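Local coordinates for transglutaminase elicitor (Phytophthora sojae, PDB 3TW5), which probably cross-links proteins by joining glutamine to lysine side chains and probably acts as an elicitor of plant innate immunity, at residues M19-K24 with F205-A210; P40-Y45 with F125-A130; S48-W53 with D77-K82; V273-S278 with Y304-E309. The protein carries 1 engineered substitution. All coordinates share one frame; numbering follows the deposited sequence.

The four contacts are buried, and they fall into two pairs. Interactions 1 and 4 touch and share a region: helix 202-215, which loop 19-24 packs against in interaction 1, also packs against the strands of interaction 4, and His206 meets Tyr306. Interactions 2 and 3 touch as well, through Pro43 and Trp42 on one side and Ser48, Ile49 and Val51 on the other. Interaction 3 lies on the opposite side of the chain's centre from interactions 1 and 4; interaction 2 is the most central. Their chemistry differs with the elements they join. Interaction 4 is a hydrogen-bonded strand pair. Interaction 2 joins a loop to the run leading into helix 128-137 by backbone bonds. Interaction 1 is mainly apolar between its segments, while interaction 3 joins a valine to a polar network.

Interaction 1 of 4, residues M19-K24 with F205-A210; sequences MEMTLK and FHIASA
Ile207 carries the apolar part of this contact, and its two branches go to different residues of loop 19-24. The CG2 methyl stands opposite the backbone N, and Ile207 CG2 meets Met19 CB at 4.3 Å. The same methyl, Ile207 CG2, lies 3.8 Å from Glu20 O, a van der Waals approach. The other branch runs beside the backbone N (chi1 -67°) and carries Ile207 CD1 to within 4.0 Å of Met21 SD. The Met21 chain is bent at both of its outer torsions and meets the isoleucine at a slant.

Leu23 makes the second apolar touch. Leu23 CD1 lies 3.6 Å from His206 NE2 and close to CD2 of the same ring. The two side chains cross at about a right angle. The other ring nitrogen, ND1, is hydrogen-bonded to Tyr306 OH, which helps fix how the imidazole is turned. Leu23 also packs on Leu308 of strand 299-310.

Some polar bonds close within loop 19-24. Glu20 folds back over its own loop, and Glu20 OE2 accepts from Thr22 N at 2.9 Å with the anti lone pair; Met21 N adds a weak bond to that oxygen.

Around the contact, Met19 N bonds to Glu12 OE1, and Glu20 N bonds to Asn211 OD1. Asn211 is one turn on from Ile207 in the same helix. No hydrogen bond joins the two segments themselves. Apolar fit and this backbone-to-amide bond together hold the loop between helix 5-15 and strand 29-31 on helix 202-215.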
loop_
_atom_site.group_PDB
_atom_site.type_symbol
_atom_site.label_atom_id
_atom_site.label_comp_id
_atom_site.label_asym_id
_atom_site.label_seq_id
_atom_site.Cartn_x
_atom_site.Cartn_y
_atom_site.Cartn_z
ATOM N N MET A 19 -2.805 -22.452 -6.938
ATOM C CA MET A 19 -1.809 -22.031 -5.950
ATOM C C MET A 19 -1.063 -23.249 -5.414
ATOM O O MET A 19 -1.662 -24.310 -5.215
ATOM C CB MET A 19 -2.470 -21.280 -4.786
ATOM C CG MET A 19 -3.151 -19.955 -5.135
ATOM S SD MET A 19 -2.046 -18.612 -5.626
ATOM C CE MET A 19 -2.081 -18.759 -7.412
ATOM N N GLU A 20 0.241 -23.104 -5.184
ATOM C CA GLU A 20 1.016 -24.180 -4.569
ATOM C C GLU A 20 0.720 -24.233 -3.070
ATOM O O GLU A 20 0.823 -23.223 -2.371
ATOM C CB GLU A 20 2.518 -24.020 -4.842
ATOM C CG GLU A 20 3.392 -25.145 -4.274
ATOM C CD GLU A 20 2.961 -26.531 -4.740
ATOM O OE1 GLU A 20 3.249 -26.889 -5.902
ATOM O OE2 GLU A 20 2.341 -27.266 -3.940
ATOM N N MET A 21 0.345 -25.417 -2.593
ATOM C CA MET A 21 -0.125 -25.592 -1.220
ATOM C C MET A 21 0.780 -26.518 -0.403
ATOM O O MET A 21 0.611 -26.644 0.812
ATOM C CB MET A 21 -1.559 -26.131 -1.222
ATOM C CG MET A 21 -2.538 -25.343 -2.085
ATOM S SD MET A 21 -3.431 -24.057 -1.195
ATOM C CE MET A 21 -4.744 -25.016 -0.440
ATOM N N THR A 22 1.730 -27.165 -1.077
ATOM C CA THR A 22 2.696 -28.046 -0.419
ATOM C C THR A 22 3.895 -27.221 0.040
ATOM O O THR A 22 4.653 -26.699 -0.785
ATOM C CB THR A 22 3.149 -29.197 -1.349
ATOM O OG1 THR A 22 2.000 -29.914 -1.819
ATOM C CG2 THR A 22 4.065 -30.163 -0.613
ATOM N N LEU A 23 4.056 -27.114 1.357
ATOM C CA LEU A 23 5.063 -26.239 1.966
ATOM C C LEU A 23 6.473 -26.432 1.412
ATOM O O LEU A 23 7.154 -25.452 1.106
ATOM C CB LEU A 23 5.058 -26.396 3.490
ATOM C CG LEU A 23 6.044 -25.577 4.334
ATOM C CD1 LEU A 23 5.916 -24.075 4.100
ATOM C CD2 LEU A 23 5.850 -25.900 5.802
ATOM N N LYS A 24 6.899 -27.690 1.282
ATOM C CA LYS A 24 8.252 -28.025 0.815
ATOM C C LYS A 24 8.510 -27.592 -0.633
ATOM O O LYS A 24 9.663 -27.440 -1.044
ATOM C CB LYS A 24 8.526 -29.524 0.979
ATOM N N PHE A 205 -1.760 -16.221 4.493
ATOM C CA PHE A 205 -0.669 -15.255 4.380
ATOM C C PHE A 205 0.561 -15.865 3.699
ATOM O O PHE A 205 1.069 -15.310 2.721
ATOM C CB PHE A 205 -0.304 -14.672 5.753
ATOM C CG PHE A 205 0.912 -13.783 5.734
ATOM C CD1 PHE A 205 0.847 -12.500 5.196
ATOM C CD2 PHE A 205 2.122 -14.227 6.253
ATOM C CE1 PHE A 205 1.973 -11.679 5.176
ATOM C CE2 PHE A 205 3.249 -13.411 6.234
ATOM C CZ PHE A 205 3.172 -12.136 5.696
ATOM N N HIS A 206 1.019 -17.007 4.213
ATOM C CA HIS A 206 2.196 -17.692 3.672
ATOM C C HIS A 206 1.974 -18.136 2.229
ATOM O O HIS A 206 2.787 -17.830 1.359
ATOM C CB HIS A 206 2.595 -18.886 4.552
ATOM C CG HIS A 206 3.948 -19.452 4.235
ATOM N ND1 HIS A 206 5.103 -19.012 4.847
ATOM C CD2 HIS A 206 4.329 -20.425 3.372
ATOM C CE1 HIS A 206 6.136 -19.688 4.374
ATOM N NE2 HIS A 206 5.694 -20.551 3.478
ATOM N N ILE A 207 0.866 -18.837 1.983
ATOM C CA ILE A 207 0.531 -19.344 0.648
ATOM C C ILE A 207 0.478 -18.219 -0.391
ATOM O O ILE A 207 1.067 -18.336 -1.465
ATOM C CB ILE A 207 -0.798 -20.153 0.654
ATOM C CG1 ILE A 207 -0.629 -21.450 1.454
ATOM C CG2 ILE A 207 -1.262 -20.462 -0.774
ATOM C CD1 ILE A 207 -1.934 -22.081 1.903
ATOM N N ALA A 208 -0.211 -17.129 -0.055
ATOM C CA ALA A 208 -0.328 -15.975 -0.944
ATOM C C ALA A 208 1.022 -15.308 -1.192
ATOM O O ALA A 208 1.398 -15.083 -2.340
ATOM C CB ALA A 208 -1.335 -14.968 -0.393
ATOM N N SER A 209 1.749 -15.011 -0.113
ATOM C CA SER A 209 3.031 -14.305 -0.201
ATOM C C SER A 209 4.068 -15.079 -1.004
ATOM O O SER A 209 4.788 -14.498 -1.812
ATOM C CB SER A 209 3.577 -13.990 1.192
ATOM O OG SER A 209 2.654 -13.223 1.948
ATOM N N ALA A 210 4.127 -16.390 -0.784
ATOM C CA ALA A 210 5.088 -17.254 -1.468
ATOM C C ALA A 210 4.771 -17.419 -2.956
ATOM O O ALA A 210 5.670 -17.358 -3.795
ATOM C CB ALA A 210 5.172 -18.613 -0.779
#

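Interaction 2 of 4, residues P40-Y45 with F125-A130; sequences PYWPTY and FGISHA. Engineered in segment 125-130: Ser128 (natural residue Cys).
Tyr41 to Thr44 and Phe125 to Ser128 run roughly antiparallel, 156° apart end to end, and two straight backbone bonds join them. Ile127 N donates to Tyr41 O at 2.9 Å, with an angle of 173° at the hydrogen. Thr44 N donates to Phe125 O at 2.9 Å, from above the carbonyl plane. Pro43 CA brings a CA-H contact to the same Phe125 O at 3.4 Å. Gly126 CA makes a similar approach to Tyr41 O.

The Tyr41 ring sets its edge toward this backbone, with Tyr41 CD1 3.8 Å from Gly126 CA. Tyr41 CB lies 3.9 Å from Ser128 CB, and Tyr41 OH bonds to Thr123 O. Ser128 is engineered and replaces a natural cysteine. It begins helix 128-137, with Ile127 at the N-cap position. A cysteine at the start of a helix is consistent with the nucleophile position of papain-like enzymes of clan CA, to which this family belongs.

Ile127 turns its CG1 branch between its backbone N and carbonyl carbon (chi1 54°). Ile127 CG1 passes 3.4 Å from Tyr41 O, and Ile127 CD1 reaches Trp42 CD1 at 3.9 Å. Pro40 CG lies over one face of the Trp42 indole. At the far end Thr44 OG1 sits 3.6 Å from Phe125 CB, and this hydroxyl also makes a weak hydrogen bond to Asn83 O.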
loop_
_atom_site.group_PDB
_atom_site.type_symbol
_atom_site.label_atom_id
_atom_site.label_comp_id
_atom_site.label_asym_id
_atom_site.label_seq_id
_atom_site.Cartn_x
_atom_site.Cartn_y
_atom_site.Cartn_z
ATOM N N PRO A 40 4.687 9.816 -1.196
ATOM C CA PRO A 40 3.886 10.078 -0.007
ATOM C C PRO A 40 2.422 9.692 -0.181
ATOM O O PRO A 40 1.983 9.380 -1.291
ATOM C CB PRO A 40 4.019 11.590 0.177
ATOM C CG PRO A 40 4.287 12.119 -1.173
ATOM C CD PRO A 40 4.822 11.011 -2.041
ATOM N N TYR A 41 1.687 9.711 0.925
ATOM C CA TYR A 41 0.260 9.433 0.913
ATOM C C TYR A 41 -0.543 10.730 0.781
ATOM O O TYR A 41 -1.753 10.746 1.021
ATOM C CB TYR A 41 -0.148 8.634 2.160
ATOM C CG TYR A 41 -0.064 9.394 3.468
ATOM C CD1 TYR A 41 -1.221 9.820 4.123
ATOM C CD2 TYR A 41 1.170 9.675 4.059
ATOM C CE1 TYR A 41 -1.155 10.514 5.334
ATOM C CE2 TYR A 41 1.251 10.373 5.268
ATOM C CZ TYR A 41 0.086 10.784 5.900
ATOM O OH TYR A 41 0.164 11.472 7.091
ATOM N N TRP A 42 0.149 11.805 0.395
ATOM C CA TRP A 42 -0.450 13.119 0.126
ATOM C C TRP A 42 -1.602 13.448 1.068
ATOM O O TRP A 42 -2.757 13.499 0.645
ATOM C CB TRP A 42 -0.876 13.219 -1.343
ATOM C CG TRP A 42 0.273 13.001 -2.266
ATOM C CD1 TRP A 42 0.560 11.865 -2.966
ATOM C CD2 TRP A 42 1.320 13.932 -2.561
ATOM N NE1 TRP A 42 1.713 12.036 -3.693
ATOM C CE2 TRP A 42 2.201 13.295 -3.464
ATOM C CE3 TRP A 42 1.597 15.247 -2.158
ATOM C CZ2 TRP A 42 3.344 13.928 -3.969
ATOM C CZ3 TRP A 42 2.729 15.874 -2.663
ATOM C CH2 TRP A 42 3.589 15.214 -3.561
ATOM N N PRO A 43 -1.281 13.680 2.353
ATOM C CA PRO A 43 -2.274 13.768 3.419
ATOM C C PRO A 43 -3.351 14.815 3.162
ATOM O O PRO A 43 -3.088 15.849 2.539
ATOM C CB PRO A 43 -1.446 14.158 4.647
ATOM C CG PRO A 43 -0.054 13.826 4.303
ATOM C CD PRO A 43 0.065 14.026 2.840
ATOM N N THR A 44 -4.552 14.524 3.648
ATOM C CA THR A 44 -5.700 15.416 3.532
ATOM C C THR A 44 -5.463 16.704 4.322
ATOM O O THR A 44 -5.762 17.797 3.841
ATOM C CB THR A 44 -6.990 14.708 4.020
ATOM O OG1 THR A 44 -7.169 13.486 3.294
ATOM C CG2 THR A 44 -8.217 15.583 3.829
ATOM N N TYR A 45 -4.899 16.566 5.522
ATOM C CA TYR A 45 -4.682 17.704 6.418
ATOM C C TYR A 45 -3.690 18.737 5.863
ATOM O O TYR A 45 -3.617 19.862 6.361
ATOM C CB TYR A 45 -4.266 17.226 7.818
ATOM C CG TYR A 45 -2.777 17.063 8.003
ATOM C CD1 TYR A 45 -2.010 18.089 8.560
ATOM C CD2 TYR A 45 -2.133 15.891 7.622
ATOM C CE1 TYR A 45 -0.637 17.950 8.729
ATOM C CE2 TYR A 45 -0.761 15.738 7.790
ATOM C CZ TYR A 45 -0.021 16.772 8.341
ATOM O OH TYR A 45 1.333 16.626 8.505
ATOM N N PHE A 125 -5.373 10.623 7.455
ATOM C CA PHE A 125 -6.231 10.720 6.269
ATOM C C PHE A 125 -5.382 11.025 5.041
ATOM O O PHE A 125 -4.610 11.985 5.042
ATOM C CB PHE A 125 -7.263 11.837 6.453
ATOM C CG PHE A 125 -8.453 11.460 7.298
ATOM C CD1 PHE A 125 -9.615 12.223 7.239
ATOM C CD2 PHE A 125 -8.426 10.355 8.148
ATOM C CE1 PHE A 125 -10.728 11.898 8.013
ATOM C CE2 PHE A 125 -9.537 10.020 8.922
ATOM C CZ PHE A 125 -10.688 10.792 8.854
ATOM N N GLY A 126 -5.519 10.206 4.003
ATOM C CA GLY A 126 -4.744 10.387 2.780
ATOM C C GLY A 126 -5.119 9.440 1.658
ATOM O O GLY A 126 -6.222 8.892 1.630
ATOM N N ILE A 127 -4.189 9.254 0.727
ATOM C CA ILE A 127 -4.418 8.418 -0.448
ATOM C C ILE A 127 -3.367 7.309 -0.596
ATOM O O ILE A 127 -2.870 7.046 -1.696
ATOM C CB ILE A 127 -4.524 9.265 -1.751
ATOM C CG1 ILE A 127 -3.306 10.180 -1.915
ATOM C CG2 ILE A 127 -5.814 10.077 -1.756
ATOM C CD1 ILE A 127 -3.084 10.660 -3.331
ATOM N N SER A 128 -3.038 6.658 0.519
ATOM C CA SER A 128 -2.097 5.534 0.519
ATOM C C SER A 128 -2.639 4.368 -0.303
ATOM O O SER A 128 -1.873 3.623 -0.918
ATOM C CB SER A 128 -1.804 5.072 1.948
ATOM O OG SER A 128 -2.954 4.501 2.548
ATOM N N HIS A 129 -3.964 4.232 -0.301
ATOM C CA HIS A 129 -4.677 3.223 -1.086
ATOM C C HIS A 129 -4.539 3.467 -2.588
ATOM O O HIS A 129 -4.759 2.561 -3.392
ATOM C CB HIS A 129 -6.156 3.229 -0.710
ATOM C CG HIS A 129 -6.831 4.544 -0.951
ATOM N ND1 HIS A 129 -6.954 5.508 0.026
ATOM C CD2 HIS A 129 -7.403 5.061 -2.065
ATOM C CE1 HIS A 129 -7.579 6.560 -0.473
ATOM N NE2 HIS A 129 -7.860 6.315 -1.741
ATOM N N ALA A 130 -4.191 4.699 -2.952
ATOM C CA ALA A 130 -4.042 5.098 -4.347
ATOM C C ALA A 130 -2.583 5.081 -4.799
ATOM O O ALA A 130 -2.286 4.694 -5.933
ATOM C CB ALA A 130 -4.648 6.467 -4.563
#

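Interaction 3 of 4, residues S48-W53 with D77-K82; sequences SINVQW and DAVSKK
Asn50 ND2, 4.0 Å from Ser80 CB, is gripped by two hydrogen bonds: to a carboxylate oxygen, Asp47 OD1, and to a backbone carbonyl, Met76 O. The other oxygen of Asp47, OD2, bonds to Ser80 OG, so one carboxylate ties both sides of the contact together. Ser80 OG is also bonded to Asp86 N. No hydrogen bond runs directly between segments 48-53 and 77-82, but Met76 lies in the same helix, one residue before the segment, so Asn50 does bond to that helix.

Val79 is the apolar centre. Its CG1 methyl lies opposite the backbone N (chi1 168°) and faces three residues of the loop. Asn50 OD1 comes to 3.7 Å from Val79 CG1, and it is equally close to Val79 CB. The asparagine and valine side chains approach from opposite directions. The two ND2 bonds, to Asp47 and Met76, help set the flip of the amide, leaving OD1 against Val79. Ile49 CG1 meets Val79 CG1 at 3.8 Å, with the two side chains at about a right angle. Ser48 CB completes the set at 4.1 Å from Val79 CG1.

The contact presses the short 3-10 turn at residues 49-50 onto the C-terminal end of helix 72-82. Ile49 also packs on Ala159 and Leu163 of helix 154-167, and both Ile49 and Asn50 touch Ala61 of helix 60-67. The turn is therefore held among three helices.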
loop_
_atom_site.group_PDB
_atom_site.type_symbol
_atom_site.label_atom_id
_atom_site.label_comp_id
_atom_site.label_asym_id
_atom_site.label_seq_id
_atom_site.Cartn_x
_atom_site.Cartn_y
_atom_site.Cartn_z
ATOM N N SER A 48 -4.020 17.674 0.346
ATOM C CA SER A 48 -3.677 16.718 -0.714
ATOM C C SER A 48 -2.497 17.173 -1.579
ATOM O O SER A 48 -1.445 17.527 -1.050
ATOM C CB SER A 48 -4.908 16.396 -1.575
ATOM O OG SER A 48 -4.628 15.371 -2.513
ATOM N N ILE A 49 -2.682 17.171 -2.897
ATOM C CA ILE A 49 -1.607 17.499 -3.834
ATOM C C ILE A 49 -1.465 19.002 -4.084
ATOM O O ILE A 49 -0.642 19.428 -4.896
ATOM C CB ILE A 49 -1.737 16.723 -5.176
ATOM C CG1 ILE A 49 -2.992 17.147 -5.950
ATOM C CG2 ILE A 49 -1.716 15.217 -4.923
ATOM C CD1 ILE A 49 -2.909 16.890 -7.446
ATOM N N ASN A 50 -2.269 19.796 -3.379
ATOM C CA ASN A 50 -2.124 21.252 -3.369
ATOM C C ASN A 50 -0.908 21.692 -2.556
ATOM O O ASN A 50 -0.480 22.844 -2.643
ATOM C CB ASN A 50 -3.376 21.925 -2.793
ATOM C CG ASN A 50 -4.503 22.053 -3.800
ATOM O OD1 ASN A 50 -4.342 21.780 -4.987
ATOM N ND2 ASN A 50 -5.659 22.486 -3.320
ATOM N N VAL A 51 -0.363 20.771 -1.761
ATOM C CA VAL A 51 0.780 21.056 -0.898
ATOM C C VAL A 51 2.025 21.407 -1.708
ATOM O O VAL A 51 2.292 20.804 -2.755
ATOM C CB VAL A 51 1.072 19.886 0.086
ATOM C CG1 VAL A 51 1.646 18.674 -0.639
ATOM C CG2 VAL A 51 2.005 20.338 1.199
ATOM N N GLN A 52 2.758 22.406 -1.227
ATOM C CA GLN A 52 4.063 22.733 -1.776
ATOM C C GLN A 52 5.109 21.883 -1.060
ATOM O O GLN A 52 5.640 22.276 -0.019
ATOM C CB GLN A 52 4.355 24.229 -1.634
ATOM C CG GLN A 52 3.421 25.115 -2.452
ATOM C CD GLN A 52 3.722 26.594 -2.298
ATOM O OE1 GLN A 52 3.098 27.283 -1.492
ATOM N NE2 GLN A 52 4.683 27.088 -3.071
ATOM N N TRP A 53 5.368 20.701 -1.615
ATOM C CA TRP A 53 6.350 19.765 -1.062
ATOM C C TRP A 53 7.770 20.318 -1.211
ATOM O O TRP A 53 8.648 20.039 -0.390
ATOM C CB TRP A 53 6.232 18.395 -1.740
ATOM C CG TRP A 53 6.443 18.442 -3.224
ATOM C CD1 TRP A 53 5.505 18.709 -4.174
ATOM C CD2 TRP A 53 7.674 18.229 -3.923
ATOM N NE1 TRP A 53 6.070 18.675 -5.424
ATOM C CE2 TRP A 53 7.402 18.382 -5.301
ATOM C CE3 TRP A 53 8.981 17.923 -3.523
ATOM C CZ2 TRP A 53 8.388 18.240 -6.283
ATOM C CZ3 TRP A 53 9.961 17.779 -4.499
ATOM C CH2 TRP A 53 9.658 17.940 -5.863
ATOM N N ASP A 77 -9.089 24.279 -5.936
ATOM C CA ASP A 77 -10.298 24.222 -5.117
ATOM C C ASP A 77 -11.035 22.903 -5.313
ATOM O O ASP A 77 -11.629 22.374 -4.371
ATOM C CB ASP A 77 -11.228 25.398 -5.422
ATOM C CG ASP A 77 -10.747 26.707 -4.813
ATOM O OD1 ASP A 77 -11.332 27.758 -5.144
ATOM O OD2 ASP A 77 -9.785 26.694 -4.011
ATOM N N ALA A 78 -10.991 22.384 -6.539
ATOM C CA ALA A 78 -11.584 21.091 -6.860
ATOM C C ALA A 78 -10.847 19.980 -6.130
ATOM O O ALA A 78 -11.472 19.096 -5.541
ATOM C CB ALA A 78 -11.558 20.852 -8.351
ATOM N N VAL A 79 -9.516 20.042 -6.172
ATOM C CA VAL A 79 -8.654 19.113 -5.450
ATOM C C VAL A 79 -8.988 19.129 -3.959
ATOM O O VAL A 79 -9.128 18.076 -3.338
ATOM C CB VAL A 79 -7.156 19.443 -5.682
ATOM C CG1 VAL A 79 -6.259 18.679 -4.716
ATOM C CG2 VAL A 79 -6.762 19.139 -7.117
ATOM N N SER A 80 -9.139 20.326 -3.400
ATOM C CA SER A 80 -9.410 20.474 -1.974
ATOM C C SER A 80 -10.798 19.977 -1.561
ATOM O O SER A 80 -10.963 19.430 -0.470
ATOM C CB SER A 80 -9.214 21.926 -1.541
ATOM O OG SER A 80 -9.228 22.029 -0.128
ATOM N N LYS A 81 -11.787 20.168 -2.434
ATOM C CA LYS A 81 -13.166 19.773 -2.140
ATOM C C LYS A 81 -13.345 18.257 -2.137
ATOM O O LYS A 81 -14.166 17.730 -1.390
ATOM C CB LYS A 81 -14.142 20.420 -3.127
ATOM N N LYS A 82 -12.574 17.562 -2.969
ATOM C CA LYS A 82 -12.676 16.109 -3.078
ATOM C C LYS A 82 -11.690 15.386 -2.167
ATOM O O LYS A 82 -12.030 14.369 -1.562
ATOM C CB LYS A 82 -12.466 15.653 -4.528
ATOM C CG LYS A 82 -13.305 16.395 -5.566
ATOM C CD LYS A 82 -14.731 15.866 -5.656
ATOM C CE LYS A 82 -15.530 16.636 -6.700
ATOM N NZ LYS A 82 -16.943 16.184 -6.756
#

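Interaction 4 of 4, residues V273-S278 with Y304-E309; sequences VKSRLS and YYYLLE
Val273 and Tyr306 form a hydrogen-bonded antiparallel pair, and so do Ser275 and Tyr304. Val273 N donates to Tyr306 O at 2.8 Å, and Tyr306 N returns a bond to Val273 O. Ser275 N reaches Tyr304 O at 3.0 Å, and Tyr304 N reaches Ser275 O at 2.8 Å. Between them Lys274 and Tyr305 are a non-hydrogen-bonded pair. Their side chains run alongside each other, with the extended lysine bringing Lys274 CD to 3.7 Å from Tyr305 CE1.

The other face of the sheet carries Val273, Ser275, Tyr304 and Tyr306. The Tyr306 ring folds back over the neighbouring strand, its CG placed between backbone N and carbonyl carbon (chi1 46°). Val273 O lies over the centre of one ring face, and Val273 CB touches Tyr306 CE2 at 3.6 Å. Tyr306 OH ends 2.8 Å from Ser275 OG, in a hydrogen bond whose donor may be either. Further along, Val273 CG2 meets Leu308 CD1 at 3.8 Å. Leu277 CB lies in plane at the edge of the Tyr304 ring, 3.8 Å from Tyr304 CE2.

Helix 202-215 covers this face, with His206 at the Tyr306 hydroxyl and Phe205 packed edge-to-face with Tyr304. On the opposite face, Lys274 and Arg276 each make a cation-pi contact with Tyr303. Segments 273-278 and 304-309 run 144° apart in direction, a twisted antiparallel pair in the large antiparallel sheet where strand 269-280 lies between 232-246 and 299-310, with a helix packed on one face.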
loop_
_atom_site.group_PDB
_atom_site.type_symbol
_atom_site.label_atom_id
_atom_site.label_comp_id
_atom_site.label_asym_id
_atom_site.label_seq_id
_atom_site.Cartn_x
_atom_site.Cartn_y
_atom_site.Cartn_z
ATOM N N VAL A 273 7.170 -21.229 11.566
ATOM C CA VAL A 273 7.742 -20.389 10.524
ATOM C C VAL A 273 7.972 -18.980 11.043
ATOM O O VAL A 273 7.112 -18.397 11.703
ATOM C CB VAL A 273 6.858 -20.357 9.246
ATOM C CG1 VAL A 273 7.490 -19.482 8.161
ATOM C CG2 VAL A 273 6.625 -21.764 8.713
ATOM N N LYS A 274 9.162 -18.461 10.761
ATOM C CA LYS A 274 9.467 -17.057 10.951
ATOM C C LYS A 274 9.817 -16.491 9.584
ATOM O O LYS A 274 10.749 -16.963 8.925
ATOM C CB LYS A 274 10.634 -16.885 11.922
ATOM C CG LYS A 274 11.206 -15.471 11.989
ATOM C CD LYS A 274 12.401 -15.418 12.929
ATOM C CE LYS A 274 13.170 -14.124 12.777
ATOM N NZ LYS A 274 14.261 -14.019 13.772
ATOM N N SER A 275 9.048 -15.492 9.156
ATOM C CA SER A 275 9.220 -14.881 7.839
ATOM C C SER A 275 9.111 -13.369 7.927
ATOM O O SER A 275 8.542 -12.837 8.880
ATOM C CB SER A 275 8.192 -15.430 6.848
ATOM O OG SER A 275 6.872 -15.201 7.303
ATOM N N ARG A 276 9.662 -12.683 6.930
ATOM C CA ARG A 276 9.639 -11.227 6.896
ATOM C C ARG A 276 9.002 -10.704 5.615
ATOM O O ARG A 276 9.360 -11.120 4.508
ATOM C CB ARG A 276 11.048 -10.657 7.089
ATOM C CG ARG A 276 11.261 -9.252 6.535
ATOM C CD ARG A 276 12.613 -8.702 6.927
ATOM N NE ARG A 276 12.526 -7.950 8.173
ATOM C CZ ARG A 276 12.658 -6.629 8.262
ATOM N NH1 ARG A 276 12.904 -5.902 7.175
ATOM N NH2 ARG A 276 12.556 -6.035 9.444
ATOM N N LEU A 277 8.047 -9.795 5.787
ATOM C CA LEU A 277 7.443 -9.074 4.680
ATOM C C LEU A 277 8.151 -7.734 4.534
ATOM O O LEU A 277 8.455 -7.077 5.530
ATOM C CB LEU A 277 5.948 -8.871 4.935
ATOM C CG LEU A 277 5.056 -8.444 3.766
ATOM C CD1 LEU A 277 5.009 -9.517 2.689
ATOM C CD2 LEU A 277 3.655 -8.126 4.264
ATOM N N SER A 278 8.422 -7.335 3.296
ATOM C CA SER A 278 9.131 -6.085 3.033
ATOM C C SER A 278 8.309 -5.162 2.142
ATOM O O SER A 278 7.892 -5.552 1.052
ATOM C CB SER A 278 10.494 -6.363 2.395
ATOM O OG SER A 278 11.217 -7.320 3.147
ATOM N N TYR A 304 7.148 -12.037 11.126
ATOM C CA TYR A 304 5.909 -12.687 11.519
ATOM C C TYR A 304 6.193 -14.121 11.922
ATOM O O TYR A 304 6.973 -14.820 11.271
ATOM C CB TYR A 304 4.876 -12.632 10.391
ATOM C CG TYR A 304 4.507 -11.225 9.986
ATOM C CD1 TYR A 304 3.725 -10.423 10.819
ATOM C CD2 TYR A 304 4.950 -10.689 8.779
ATOM C CE1 TYR A 304 3.389 -9.124 10.456
ATOM C CE2 TYR A 304 4.618 -9.389 8.404
ATOM C CZ TYR A 304 3.838 -8.615 9.248
ATOM O OH TYR A 304 3.505 -7.330 8.887
ATOM N N TYR A 305 5.556 -14.544 13.005
ATOM C CA TYR A 305 5.792 -15.851 13.594
ATOM C C TYR A 305 4.475 -16.604 13.632
ATOM O O TYR A 305 3.476 -16.101 14.151
ATOM C CB TYR A 305 6.377 -15.702 15.005
ATOM C CG TYR A 305 7.437 -14.626 15.114
ATOM C CD1 TYR A 305 8.786 -14.922 14.907
ATOM C CD2 TYR A 305 7.090 -13.306 15.409
ATOM C CE1 TYR A 305 9.760 -13.933 14.997
ATOM C CE2 TYR A 305 8.053 -12.310 15.499
ATOM C CZ TYR A 305 9.386 -12.629 15.293
ATOM O OH TYR A 305 10.340 -11.638 15.385
ATOM N N TYR A 306 4.476 -17.809 13.074
ATOM C CA TYR A 306 3.267 -18.611 13.003
ATOM C C TYR A 306 3.542 -20.104 12.894
ATOM O O TYR A 306 4.590 -20.525 12.397
ATOM C CB TYR A 306 2.370 -18.142 11.845
ATOM C CG TYR A 306 3.077 -17.899 10.525
ATOM C CD1 TYR A 306 3.617 -16.649 10.219
ATOM C CD2 TYR A 306 3.186 -18.913 9.574
ATOM C CE1 TYR A 306 4.262 -16.419 9.006
ATOM C CE2 TYR A 306 3.825 -18.693 8.355
ATOM C CZ TYR A 306 4.360 -17.445 8.079
ATOM O OH TYR A 306 4.990 -17.227 6.877
ATOM N N LEU A 307 2.595 -20.893 13.388
ATOM C CA LEU A 307 2.597 -22.334 13.189
ATOM C C LEU A 307 1.757 -22.642 11.964
ATOM O O LEU A 307 0.610 -22.211 11.877
ATOM C CB LEU A 307 1.994 -23.054 14.402
ATOM C CG LEU A 307 2.707 -23.065 15.757
ATOM C CD1 LEU A 307 1.771 -23.612 16.826
ATOM C CD2 LEU A 307 4.000 -23.876 15.701
ATOM N N LEU A 308 2.326 -23.374 11.016
ATOM C CA LEU A 308 1.559 -23.866 9.878
ATOM C C LEU A 308 1.104 -25.297 10.138
ATOM O O LEU A 308 1.872 -26.118 10.648
ATOM C CB LEU A 308 2.375 -23.790 8.586
ATOM C CG LEU A 308 2.655 -22.412 7.980
ATOM C CD1 LEU A 308 3.468 -22.558 6.704
ATOM C CD2 LEU A 308 1.367 -21.649 7.705
ATOM N N GLU A 309 -0.150 -25.586 9.800
ATOM C CA GLU A 309 -0.697 -26.929 9.959
ATOM C C GLU A 309 -0.564 -27.721 8.666
ATOM O O GLU A 309 -0.988 -27.266 7.600
ATOM C CB GLU A 309 -2.157 -26.872 10.397
ATOM C CG GLU A 309 -2.364 -26.271 11.771
ATOM C CD GLU A 309 -3.762 -25.720 11.962
ATOM O OE1 GLU A 309 -4.630 -25.978 11.106
ATOM O OE2 GLU A 309 -3.995 -25.025 12.970
#